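Local coordinates for protein YfnB (Bacillus subtilis, PDB 3ED5) that belongs to the HAD-like hydrolases and probably acts as a phosphatase, perhaps a 5'-nucleotidase, though its function has not been firmly established, at residues Asp147-Glu152 and Phe168-Gln173. Numbering follows the deposited sequence. Where two conformers were deposited one is given.
With FMT (formic acid), chain K.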
loop_
_atom_site.group_PDB
_atom_site.type_symbol
_atom_site.label_atom_id
_atom_site.label_comp_id
_atom_site.label_asym_id
_atom_site.label_seq_id
_atom_site.Cartn_x
_atom_site.Cartn_y
_atom_site.Cartn_z
ATOM N N ASP A 147 -7.940 -3.112 -13.587
ATOM C CA ASP A 147 -8.664 -2.097 -12.822
ATOM C C ASP A 147 -7.895 -1.747 -11.535
ATOM O O ASP A 147 -6.977 -2.481 -11.125
ATOM C CB ASP A 147 -10.094 -2.570 -12.502
ATOM C CG ASP A 147 -11.101 -1.437 -12.441
ATOM O OD1 ASP A 147 -10.750 -0.238 -12.214
ATOM O OD2 ASP A 147 -12.291 -1.768 -12.610
ATOM N N ILE A 148 -8.267 -0.627 -10.934
ATOM C CA ILE A 148 -7.640 -0.094 -9.711
ATOM C C ILE A 148 -8.777 0.212 -8.741
ATOM O O ILE A 148 -9.659 1.030 -9.055
ATOM C CB ILE A 148 -6.817 1.160 -10.050
ATOM C CG1 ILE A 148 -5.691 0.753 -11.006
ATOM C CG2 ILE A 148 -6.238 1.838 -8.766
ATOM C CD1 ILE A 148 -4.906 1.899 -11.541
ATOM N N PHE A 149 -8.794 -0.484 -7.605
ATOM C CA PHE A 149 -9.855 -0.337 -6.631
ATOM C C PHE A 149 -9.343 0.447 -5.430
ATOM O O PHE A 149 -8.524 -0.055 -4.661
ATOM C CB PHE A 149 -10.375 -1.685 -6.187
ATOM C CG PHE A 149 -10.889 -2.520 -7.327
ATOM C CD1 PHE A 149 -12.093 -2.180 -7.983
ATOM C CD2 PHE A 149 -10.178 -3.622 -7.754
ATOM C CE1 PHE A 149 -12.597 -2.956 -9.058
ATOM C CE2 PHE A 149 -10.680 -4.423 -8.831
ATOM C CZ PHE A 149 -11.888 -4.069 -9.475
ATOM N N VAL A 150 -9.876 1.657 -5.288
ATOM C CA VAL A 150 -9.445 2.566 -4.218
ATOM C C VAL A 150 -10.486 2.585 -3.091
ATOM O O VAL A 150 -11.696 2.655 -3.361
ATOM C CB VAL A 150 -9.165 3.982 -4.815
ATOM C CG1 VAL A 150 -8.052 3.887 -5.883
ATOM C CG2 VAL A 150 -10.396 4.628 -5.422
ATOM N N SER A 151 -10.022 2.506 -1.847
ATOM C CA SER A 151 -10.917 2.475 -0.671
ATOM C C SER A 151 -11.958 3.604 -0.696
ATOM O O SER A 151 -13.104 3.416 -0.323
ATOM C CB SER A 151 -10.104 2.536 0.651
ATOM O OG SER A 151 -9.256 3.675 0.664
ATOM N N GLU A 152 -11.547 4.785 -1.161
ATOM C CA GLU A 152 -12.386 5.988 -1.045
ATOM C C GLU A 152 -13.664 5.921 -1.872
ATOM O O GLU A 152 -14.615 6.666 -1.631
ATOM C CB GLU A 152 -11.561 7.244 -1.389
ATOM C CG GLU A 152 -11.047 7.293 -2.838
ATOM C CD GLU A 152 -10.034 8.400 -3.037
ATOM O OE1 GLU A 152 -8.928 8.322 -2.487
ATOM O OE2 GLU A 152 -10.354 9.366 -3.740
ATOM N N PHE A 168 -14.852 -7.547 -5.402
ATOM C CA PHE A 168 -15.311 -8.833 -6.018
ATOM C C PHE A 168 -16.480 -8.660 -6.977
ATOM O O PHE A 168 -16.555 -9.344 -8.008
ATOM C CB PHE A 168 -15.663 -9.871 -4.949
ATOM C CG PHE A 168 -14.524 -10.217 -4.021
ATOM C CD1 PHE A 168 -13.204 -9.878 -4.332
ATOM C CD2 PHE A 168 -14.789 -10.914 -2.840
ATOM C CE1 PHE A 168 -12.148 -10.229 -3.482
ATOM C CE2 PHE A 168 -13.741 -11.270 -1.968
ATOM C CZ PHE A 168 -12.417 -10.915 -2.291
ATOM N N GLU A 169 -17.394 -7.749 -6.641
ATOM C CA GLU A 169 -18.556 -7.505 -7.498
ATOM C C GLU A 169 -18.124 -6.912 -8.840
ATOM O O GLU A 169 -18.860 -6.929 -9.787
ATOM C CB GLU A 169 -19.537 -6.566 -6.787
ATOM C CG GLU A 169 -20.290 -7.191 -5.623
ATOM C CD GLU A 169 -21.123 -8.429 -6.019
ATOM O OE1 GLU A 169 -21.953 -8.342 -6.949
ATOM O OE2 GLU A 169 -20.934 -9.507 -5.395
ATOM N N ARG A 170 -16.914 -6.360 -8.902
ATOM C CA ARG A 170 -16.440 -5.638 -10.079
ATOM C C ARG A 170 -15.356 -6.388 -10.875
ATOM O O ARG A 170 -14.780 -5.834 -11.813
ATOM C CB ARG A 170 -15.980 -4.232 -9.659
ATOM C CG ARG A 170 -17.180 -3.339 -9.347
ATOM C CD ARG A 170 -16.774 -2.166 -8.412
ATOM N NE ARG A 170 -17.967 -1.367 -8.111
ATOM C CZ ARG A 170 -18.861 -1.680 -7.183
ATOM N NH1 ARG A 170 -19.924 -0.898 -6.999
ATOM N NH2 ARG A 170 -18.710 -2.779 -6.440
ATOM N N ILE A 171 -15.120 -7.661 -10.550
ATOM C CA ILE A 171 -14.178 -8.498 -11.322
ATOM C C ILE A 171 -15.027 -9.533 -12.056
ATOM O O ILE A 171 -15.693 -10.310 -11.398
ATOM C CB ILE A 171 -13.159 -9.211 -10.417
ATOM C CG1 ILE A 171 -12.251 -8.176 -9.679
ATOM C CG2 ILE A 171 -12.284 -10.182 -11.220
ATOM C CD1 ILE A 171 -11.332 -8.842 -8.613
ATOM N N PRO A 172 -15.021 -9.508 -13.403
ATOM C CA PRO A 172 -15.875 -10.410 -14.204
ATOM C C PRO A 172 -15.505 -11.866 -13.912
ATOM O O PRO A 172 -14.311 -12.189 -13.880
ATOM C CB PRO A 172 -15.502 -10.035 -15.643
ATOM C CG PRO A 172 -14.831 -8.679 -15.544
ATOM C CD PRO A 172 -14.107 -8.730 -14.264
ATOM N N GLN A 173 -16.518 -12.711 -13.656
ATOM C CA GLN A 173 -16.296 -14.137 -13.371
ATOM C C GLN A 173 -15.376 -14.360 -12.162
ATOM O O GLN A 173 -14.556 -15.293 -12.141
ATOM C CB GLN A 173 -15.729 -14.853 -14.609
ATOM C CG GLN A 173 -16.644 -14.822 -15.833
ATOM C CD GLN A 173 -17.744 -15.853 -15.758
ATOM O OE1 GLN A 173 -18.784 -15.619 -15.147
ATOM N NE2 GLN A 173 -17.523 -17.000 -16.386
HETATM C C FMT K . -21.063 -2.779 -3.426
HETATM O O1 FMT K . -20.752 -3.852 -3.966
HETATM O O2 FMT K . -21.574 -1.808 -4.009
HETATM O O HOH W 1 -12.990 -4.496 -13.281
#
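Phe149, on the edge strand 147-150, directs its CB toward Arg170 and Ile171 in the loop that follows the last turn of helix 161-169, and no direct hydrogen bond joins the two segments. The strand pairs with strand 120-125 through its backbone and bonds to the helix through Phe149 O and Tyr163 OH; between the segments themselves there are side-chain packing and a water-mediated bridge. Phenylalanine suits this buried place because its long flat ring spans from the strand to both neighbours. With CG anti to its own carbonyl carbon (chi1 -58°), its far end does the touching: CE1 lies 3.7 Å from Arg170 CB and CZ 4.1 Å from Ile171 CG1, both approached obliquely. Ile171, buried and also resting on Tyr122, offers the ring a purely apolar CG1 branch. Arg170 divides its labour. Its CB packs on the ring, while the extended chain carries the guanidinium away, to the carbonyl oxygen and the ring of Tyr166. A water donates to Asp147 OD2 at 2.9 Å and to Arg170 O at 2.7 Å, bridging carboxylate and carbonyl, two acceptors if Asp147 is ionised, as is likely. Asp147 OD1 meanwhile accepts from Ile148 N (2.8 Å), which restrains the carboxylate's rotation. Replacing Phe149 by alanine would remove the ring and probably leave Arg170 CB and Ile171 CG1 without their aromatic partner. The chemistry thus implies a small apolar seam with a hydrated polar margin, packing the chain just after helix 161-169 against the edge strand of the Rossmann-like HAD core.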